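Local coordinates for protein V-type ATP synthase alpha chain (Nanoarchaeum equitans Kin4-M, PDB 5BN3) that is probably the A subunit of a V-type ATP synthase complex, an alpha/beta-family chain with a P-loop nucleotide-binding domain that holds ADP, at residues 67-72 against 182-187; 73-78 against 106-111. All coordinates share one frame; numbering follows the deposited sequence.

Contact 1: 67-72 against 182-187; sequences LTIELG and WPIRKP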
ATOM      1  N   LEU A  67     -33.077  21.766 -11.566  1.00 38.69           N
ATOM      2  CA  LEU A  67     -33.355  21.592 -10.143  1.00 39.02           C
ATOM      3  C   LEU A  67     -33.308  22.943  -9.436  1.00 37.44           C
ATOM      4  O   LEU A  67     -32.277  23.617  -9.442  1.00 40.29           O
ATOM      5  CB  LEU A  67     -32.341  20.622  -9.526  1.00 44.05           C
ATOM      6  CG  LEU A  67     -32.751  19.829  -8.283  1.00 60.98           C
ATOM      7  CD1 LEU A  67     -34.041  19.085  -8.542  1.00 51.16           C
ATOM      8  CD2 LEU A  67     -31.658  18.847  -7.879  1.00 59.11           C
ATOM      9  N   THR A  68     -34.424  23.339  -8.829  1.00 40.04           N
ATOM     10  CA  THR A  68     -34.531  24.662  -8.217  1.00 41.87           C
ATOM     11  C   THR A  68     -34.939  24.626  -6.746  1.00 35.57           C
ATOM     12  O   THR A  68     -35.397  23.601  -6.238  1.00 39.70           O
ATOM     13  CB  THR A  68     -35.546  25.553  -8.967  1.00 44.83           C
ATOM     14  OG1 THR A  68     -36.866  25.024  -8.794  1.00 43.93           O
ATOM     15  CG2 THR A  68     -35.217  25.616 -10.450  1.00 45.94           C
ATOM     16  N   ILE A  69     -34.766  25.763  -6.078  1.00 40.05           N
ATOM     17  CA  ILE A  69     -35.247  25.951  -4.715  1.00 38.80           C
ATOM     18  C   ILE A  69     -36.071  27.234  -4.645  1.00 33.54           C
ATOM     19  O   ILE A  69     -35.736  28.232  -5.290  1.00 36.60           O
ATOM     20  CB  ILE A  69     -34.078  26.019  -3.702  1.00 39.57           C
ATOM     21  CG1 ILE A  69     -34.598  26.261  -2.283  1.00 39.85           C
ATOM     22  CG2 ILE A  69     -33.095  27.114  -4.083  1.00 35.25           C
ATOM     23  CD1 ILE A  69     -35.517  25.170  -1.781  1.00 45.97           C
ATOM     24  N   GLU A  70     -37.164  27.198  -3.887  1.00 38.99           N
ATOM     25  CA  GLU A  70     -37.969  28.393  -3.666  1.00 33.65           C
ATOM     26  C   GLU A  70     -37.311  29.270  -2.609  1.00 46.62           C
ATOM     27  O   GLU A  70     -37.045  28.819  -1.493  1.00 46.59           O
ATOM     28  CB  GLU A  70     -39.388  28.017  -3.226  1.00 41.60           C
ATOM     29  CG  GLU A  70     -40.241  27.395  -4.325  1.00 42.29           C
ATOM     30  CD  GLU A  70     -41.581  26.900  -3.813  1.00 57.56           C
ATOM     31  OE1 GLU A  70     -41.871  27.087  -2.611  1.00 43.65           O
ATOM     32  OE2 GLU A  70     -42.345  26.317  -4.611  1.00 57.28           O
ATOM     33  N   LEU A  71     -37.048  30.522  -2.968  1.00 33.74           N
ATOM     34  CA  LEU A  71     -36.402  31.462  -2.059  1.00 32.20           C
ATOM     35  C   LEU A  71     -37.375  32.556  -1.632  1.00 41.08           C
ATOM     36  O   LEU A  71     -37.778  33.386  -2.445  1.00 39.18           O
ATOM     37  CB  LEU A  71     -35.183  32.089  -2.735  1.00 31.54           C
ATOM     38  CG  LEU A  71     -34.122  31.102  -3.231  1.00 37.98           C
ATOM     39  CD1 LEU A  71     -33.098  31.799  -4.113  1.00 34.91           C
ATOM     40  CD2 LEU A  71     -33.441  30.439  -2.050  1.00 31.47           C
ATOM     41  N   GLY A  72     -37.744  32.554  -0.353  1.00 36.66           N
ATOM     42  CA  GLY A  72     -38.646  33.555   0.192  1.00 35.65           C
ATOM     43  C   GLY A  72     -38.973  33.263   1.643  1.00 46.54           C
ATOM     44  O   GLY A  72     -38.339  32.402   2.260  1.00 38.86           O
ATOM     45  N   TRP A 182     -34.766  29.442  -8.074  1.00 38.86           N
ATOM     46  CA  TRP A 182     -33.400  29.545  -8.568  1.00 37.44           C
ATOM     47  C   TRP A 182     -32.738  28.175  -8.684  1.00 36.09           C
ATOM     48  O   TRP A 182     -32.851  27.351  -7.775  1.00 36.46           O
ATOM     49  CB  TRP A 182     -32.572  30.455  -7.657  1.00 41.25           C
ATOM     50  CG  TRP A 182     -31.241  30.787  -8.233  1.00 35.37           C
ATOM     51  CD1 TRP A 182     -30.065  30.134  -8.013  1.00 40.95           C
ATOM     52  CD2 TRP A 182     -30.947  31.853  -9.141  1.00 36.01           C
ATOM     53  NE1 TRP A 182     -29.053  30.732  -8.726  1.00 38.96           N
ATOM     54  CE2 TRP A 182     -29.571  31.790  -9.427  1.00 46.64           C
ATOM     55  CE3 TRP A 182     -31.716  32.855  -9.739  1.00 40.22           C
ATOM     56  CZ2 TRP A 182     -28.945  32.694 -10.286  1.00 42.77           C
ATOM     57  CZ3 TRP A 182     -31.097  33.748 -10.589  1.00 40.13           C
ATOM     58  CH2 TRP A 182     -29.725  33.664 -10.855  1.00 46.52           C
ATOM     59  N   PRO A 183     -32.047  27.928  -9.807  1.00 37.30           N
ATOM     60  CA  PRO A 183     -31.328  26.665 -10.018  1.00 41.10           C
ATOM     61  C   PRO A 183     -30.180  26.526  -9.021  1.00 37.79           C
ATOM     62  O   PRO A 183     -29.288  27.376  -9.003  1.00 35.92           O
ATOM     63  CB  PRO A 183     -30.769  26.811 -11.441  1.00 39.54           C
ATOM     64  CG  PRO A 183     -31.597  27.896 -12.081  1.00 46.44           C
ATOM     65  CD  PRO A 183     -31.935  28.831 -10.965  1.00 40.58           C
ATOM     66  N   ILE A 184     -30.195  25.468  -8.215  1.00 41.48           N
ATOM     67  CA  ILE A 184     -29.212  25.306  -7.145  1.00 44.87           C
ATOM     68  C   ILE A 184     -27.779  25.084  -7.635  1.00 45.52           C
ATOM     69  O   ILE A 184     -26.826  25.340  -6.899  1.00 40.34           O
ATOM     70  CB  ILE A 184     -29.604  24.169  -6.173  1.00 42.75           C
ATOM     71  CG1 ILE A 184     -29.702  22.832  -6.913  1.00 38.84           C
ATOM     72  CG2 ILE A 184     -30.909  24.495  -5.463  1.00 43.49           C
ATOM     73  CD1 ILE A 184     -29.999  21.656  -6.001  1.00 35.54           C
ATOM     74  N   ARG A 185     -27.626  24.605  -8.866  1.00 34.50           N
ATOM     75  CA  ARG A 185     -26.296  24.369  -9.429  1.00 43.46           C
ATOM     76  C   ARG A 185     -25.674  25.641  -9.993  1.00 40.23           C
ATOM     77  O   ARG A 185     -24.530  25.635 -10.445  1.00 45.42           O
ATOM     78  CB  ARG A 185     -26.348  23.299 -10.523  1.00 45.20           C
ATOM     79  CG  ARG A 185     -26.687  21.907 -10.021  1.00 42.21           C
ATOM     80  CD  ARG A 185     -26.559  20.872 -11.126  1.00 49.12           C
ATOM     81  NE  ARG A 185     -26.943  19.542 -10.662  1.00 47.95           N
ATOM     82  CZ  ARG A 185     -26.122  18.705 -10.036  1.00 64.05           C
ATOM     83  NH1 ARG A 185     -24.866  19.059  -9.800  1.00 52.50           N
ATOM     84  NH2 ARG A 185     -26.556  17.516  -9.644  1.00 54.20           N
ATOM     85  N   LYS A 186     -26.435  26.728  -9.962  1.00 43.72           N
ATOM     86  CA  LYS A 186     -25.997  27.990 -10.546  1.00 37.88           C
ATOM     87  C   LYS A 186     -25.732  29.016  -9.454  1.00 39.47           C
ATOM     88  O   LYS A 186     -26.641  29.372  -8.701  1.00 44.72           O
ATOM     89  CB  LYS A 186     -27.066  28.515 -11.504  1.00 45.35           C
ATOM     90  CG  LYS A 186     -26.698  29.789 -12.243  1.00 54.81           C
ATOM     91  CD  LYS A 186     -27.804  30.156 -13.223  1.00 57.07           C
ATOM     92  CE  LYS A 186     -27.506  31.456 -13.949  1.00 69.30           C
ATOM     93  NZ  LYS A 186     -28.616  31.839 -14.866  1.00 74.72           N
ATOM     94  N   PRO A 187     -24.480  29.486  -9.357  1.00 36.61           N
ATOM     95  CA  PRO A 187     -24.105  30.491  -8.354  1.00 42.30           C
ATOM     96  C   PRO A 187     -24.876  31.789  -8.561  1.00 39.58           C
ATOM     97  O   PRO A 187     -25.022  32.227  -9.703  1.00 41.85           O
ATOM     98  CB  PRO A 187     -22.617  30.727  -8.634  1.00 46.04           C
ATOM     99  CG  PRO A 187     -22.156  29.485  -9.330  1.00 55.89           C
ATOM    100  CD  PRO A 187     -23.325  29.034 -10.153  1.00 47.01           C
TER
HETATM  101  O   HOH W   1     -29.579  23.517 -10.770  1.00 38.74           O
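Strands 68-71 and 180-183 pair as a two-stranded antiparallel ribbon, and its last bonds join Ile69 to Trp182 and Leu67 to Ile184. Ile69 and Trp182 form a hydrogen-bonded pair: Ile69 N reaches Trp182 O at 3.0 Å, and Trp182 N returns to Ile69 O at 3.2 Å. Thr68 faces Pro183 in the next, non-hydrogen-bonded position, where a proline's missing N-H costs no cross-strand bond; a CA-H...O contact from Pro183 CA to Leu67 O (3.2 Å) runs beside the bond from Ile184 N to that same oxygen. A water also donates to Leu67 O and accepts from Arg185 N, so this carbonyl accepts two hydrogen bonds besides the CA-H...O contact.

Ile184 turns two branches on segment 67-72. CG2 meets Ile69 CG2 at 3.7 Å, the two side chains crossing near a right angle, while CG1, lodged between backbone N and carbonyl carbon (chi1 60°), carries CD1 to within 3.8 Å of Leu67 CD2. Helix 293-309 packs on this apolar patch through Leu300 and Thr303. Farther along, Leu71 CD1 rests on Trp182 CB. The indole is pinned by NE1 to Lys186 O at 2.8 Å, the oxygen lying in the ring plane, with Pro183 CD over one face. Here the chain leaves an antiparallel beta ribbon through a type I turn, Pro183 to Lys186.

Contact 2: 73-78 against 106-111; sequences PGLLAN and PTLDRK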
ATOM      1  N   PRO A  73     -39.957  33.985   2.202  1.00 38.75           N
ATOM      2  CA  PRO A  73     -40.406  33.747   3.578  1.00 42.09           C
ATOM      3  C   PRO A  73     -40.938  32.327   3.747  1.00 46.33           C
ATOM      4  O   PRO A  73     -41.680  31.847   2.886  1.00 37.32           O
ATOM      5  CB  PRO A  73     -41.546  34.755   3.752  1.00 38.55           C
ATOM      6  CG  PRO A  73     -41.235  35.844   2.778  1.00 35.92           C
ATOM      7  CD  PRO A  73     -40.633  35.144   1.594  1.00 38.34           C
ATOM      8  N   GLY A  74     -40.557  31.666   4.838  1.00 30.77           N
ATOM      9  CA  GLY A  74     -40.984  30.299   5.084  1.00 35.22           C
ATOM     10  C   GLY A  74     -39.845  29.316   5.296  1.00 39.02           C
ATOM     11  O   GLY A  74     -40.079  28.158   5.646  1.00 37.41           O
ATOM     12  N   LEU A  75     -38.614  29.774   5.088  1.00 32.11           N
ATOM     13  CA  LEU A  75     -37.435  28.924   5.248  1.00 37.67           C
ATOM     14  C   LEU A  75     -36.945  28.913   6.694  1.00 37.57           C
ATOM     15  O   LEU A  75     -36.570  27.867   7.225  1.00 35.60           O
ATOM     16  CB  LEU A  75     -36.305  29.403   4.331  1.00 37.52           C
ATOM     17  CG  LEU A  75     -36.524  29.288   2.822  1.00 39.75           C
ATOM     18  CD1 LEU A  75     -35.387  29.952   2.062  1.00 34.79           C
ATOM     19  CD2 LEU A  75     -36.641  27.833   2.417  1.00 34.74           C
ATOM     20  N   LEU A  76     -36.957  30.084   7.325  1.00 36.53           N
ATOM     21  CA  LEU A  76     -36.406  30.249   8.672  1.00 40.78           C
ATOM     22  C   LEU A  76     -37.123  29.401   9.721  1.00 47.59           C
ATOM     23  O   LEU A  76     -38.349  29.248   9.681  1.00 36.59           O
ATOM     24  CB  LEU A  76     -36.419  31.726   9.082  1.00 39.24           C
ATOM     25  CG  LEU A  76     -35.549  32.654   8.233  1.00 49.34           C
ATOM     26  CD1 LEU A  76     -35.618  34.093   8.725  1.00 39.87           C
ATOM     27  CD2 LEU A  76     -34.119  32.163   8.252  1.00 38.16           C
ATOM     28  N   ALA A  77     -36.339  28.845  10.646  1.00 36.82           N
ATOM     29  CA  ALA A  77     -36.838  28.020  11.749  1.00 31.98           C
ATOM     30  C   ALA A  77     -37.479  26.708  11.311  1.00 42.14           C
ATOM     31  O   ALA A  77     -38.156  26.051  12.103  1.00 43.92           O
ATOM     32  CB  ALA A  77     -37.796  28.817  12.640  1.00 36.22           C
ATOM     33  N   ASN A  78     -37.254  26.320  10.059  1.00 34.18           N
ATOM     34  CA  ASN A  78     -37.823  25.078   9.539  1.00 34.57           C
ATOM     35  C   ASN A  78     -36.763  24.079   9.083  1.00 34.30           C
ATOM     36  O   ASN A  78     -35.612  24.445   8.837  1.00 37.91           O
ATOM     37  CB  ASN A  78     -38.806  25.374   8.403  1.00 33.13           C
ATOM     38  CG  ASN A  78     -40.135  25.896   8.908  1.00 39.01           C
ATOM     39  OD1 ASN A  78     -40.774  25.273   9.758  1.00 40.08           O
ATOM     40  ND2 ASN A  78     -40.553  27.049   8.401  1.00 40.40           N
ATOM     41  N   PRO A 106     -44.727  21.493  -1.805  1.00 57.39           N
ATOM     42  CA  PRO A 106     -44.029  22.764  -2.022  1.00 52.48           C
ATOM     43  C   PRO A 106     -43.144  23.118  -0.829  1.00 42.07           C
ATOM     44  O   PRO A 106     -43.513  22.833   0.311  1.00 39.94           O
ATOM     45  CB  PRO A 106     -45.172  23.777  -2.155  1.00 48.32           C
ATOM     46  CG  PRO A 106     -46.325  23.149  -1.440  1.00 49.83           C
ATOM     47  CD  PRO A 106     -46.184  21.671  -1.666  1.00 54.69           C
ATOM     48  N   THR A 107     -41.994  23.731  -1.099  1.00 44.26           N
ATOM     49  CA  THR A 107     -41.025  24.087  -0.064  1.00 41.91           C
ATOM     50  C   THR A 107     -41.579  25.092   0.941  1.00 42.38           C
ATOM     51  O   THR A 107     -41.507  24.878   2.153  1.00 42.35           O
ATOM     52  CB  THR A 107     -39.741  24.671  -0.692  1.00 45.04           C
ATOM     53  OG1 THR A 107     -39.123  23.680  -1.524  1.00 47.27           O
ATOM     54  CG2 THR A 107     -38.759  25.108   0.386  1.00 38.17           C
ATOM     55  N   LEU A 108     -42.126  26.190   0.429  1.00 42.57           N
ATOM     56  CA  LEU A 108     -42.636  27.265   1.272  1.00 49.15           C
ATOM     57  C   LEU A 108     -44.128  27.095   1.559  1.00 50.22           C
ATOM     58  O   LEU A 108     -44.910  26.779   0.657  1.00 39.64           O
ATOM     59  CB  LEU A 108     -42.371  28.618   0.605  1.00 46.27           C
ATOM     60  CG  LEU A 108     -40.909  28.885   0.236  1.00 50.19           C
ATOM     61  CD1 LEU A 108     -40.755  30.189  -0.532  1.00 41.15           C
ATOM     62  CD2 LEU A 108     -40.059  28.908   1.485  1.00 34.56           C
ATOM     63  N   ASP A 109     -44.510  27.300   2.820  1.00 34.02           N
ATOM     64  CA  ASP A 109     -45.904  27.181   3.257  1.00 41.78           C
ATOM     65  C   ASP A 109     -46.805  28.096   2.427  1.00 48.05           C
ATOM     66  O   ASP A 109     -46.575  29.304   2.352  1.00 40.95           O
ATOM     67  CB  ASP A 109     -46.017  27.522   4.749  1.00 40.39           C
ATOM     68  CG  ASP A 109     -47.330  27.063   5.366  1.00 64.83           C
ATOM     69  OD1 ASP A 109     -48.388  27.181   4.711  1.00 61.15           O
ATOM     70  OD2 ASP A 109     -47.305  26.583   6.518  1.00 83.48           O
ATOM     71  N   ARG A 110     -47.821  27.509   1.799  1.00 45.87           N
ATOM     72  CA  ARG A 110     -48.681  28.229   0.860  1.00 55.87           C
ATOM     73  C   ARG A 110     -49.872  28.911   1.532  1.00 51.42           C
ATOM     74  O   ARG A 110     -50.635  29.620   0.877  1.00 52.09           O
ATOM     75  CB  ARG A 110     -49.188  27.275  -0.229  1.00 48.89           C
ATOM     76  CG  ARG A 110     -48.114  26.738  -1.166  1.00 46.86           C
ATOM     77  CD  ARG A 110     -47.473  27.858  -1.969  1.00 55.20           C
ATOM     78  NE  ARG A 110     -46.751  27.367  -3.143  1.00 59.14           N
ATOM     79  CZ  ARG A 110     -45.448  27.103  -3.169  1.00 67.21           C
ATOM     80  NH1 ARG A 110     -44.711  27.276  -2.082  1.00 48.57           N
ATOM     81  NH2 ARG A 110     -44.883  26.662  -4.284  1.00 56.44           N
ATOM     82  N   LYS A 111     -50.027  28.694   2.835  1.00 44.84           N
ATOM     83  CA  LYS A 111     -51.182  29.218   3.563  1.00 58.07           C
ATOM     84  C   LYS A 111     -50.812  30.264   4.610  1.00 58.17           C
ATOM     85  O   LYS A 111     -51.648  31.079   5.002  1.00 52.85           O
ATOM     86  CB  LYS A 111     -51.967  28.076   4.212  1.00 61.94           C
ATOM     87  CG  LYS A 111     -52.733  27.222   3.218  1.00 62.00           C
ATOM     88  CD  LYS A 111     -53.369  26.020   3.891  1.00 78.92           C
ATOM     89  CE  LYS A 111     -54.307  25.302   2.938  1.00 98.92           C
ATOM     90  NZ  LYS A 111     -55.424  26.186   2.502  1.00107.17           N
TER
HETATM   91  O   HOH W   2     -44.555  30.836   3.629  1.00 36.44           O
HETATM   92  O   HOH W   3     -42.628  27.303   4.914  1.00 40.07           O
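Leu108 lays its CD2 methyl against the loop 73-78, meeting Leu75 CD2 at 3.7 Å and Pro73 O at 3.6 Å. This is loop-on-loop packing: 73-78, with a type II beta turn from Leu75 to Asn78, leads to strand 79-80, which pairs in parallel with strand 280-285 of the mixed sheet, and 106-111 leads to strand 114-118. The leucine side chains cross obliquely, and Thr107 CG2 adds a looser touch on Leu75 CD2. In Thr107, CG2 stands opposite the backbone N and OG1 lies beside it (chi1 -62°), which sends the methyl to Leu75 while the hydroxyl bonds to Gly84 O.

Gly74 lies opposite Leu108, its CA 5.1 Å from Leu108 CA. At a positive phi (124°), it offers bare backbone to Leu108 CD2, which lies 3.8 Å from Gly74 C. Polar links between the loops run through water: one molecule donates to Gly74 O and accepts from Asp109 N, at 2.8 Å each.

Farther out, Glu137 takes the Gly74 N-H, and strand 280-285 backs Leu75 through Ile281. Asp109 OD1 receives Lys111 N, closing an Asx turn, and Asn78, the last residue of its turn, reaches back to the residue just before that turn, ND2 giving a hydrogen bond to Gly74 O at 3.0 Å from above the carbonyl plane.

The first segments of the two contacts are consecutive: strand 68-71 of contact 1 passes through Gly72 straight into loop 73-78 of contact 2. The contacts meet at Glu70, whose OE2 forms a salt bridge with Arg110 NH2 at 2.6 Å and whose OE1 probably accepts from Leu108 N, tying the strand to loop 106-111. Gly72 N also packs on Leu108 CD1. Contact 1 is partly buried and relies on direct backbone bonds between strands, backed by helix 293-309. Contact 2 is the more buried but smaller, joining two irregular loops by leucine packing and bridging water. Both lie on the same side of the chain's centre.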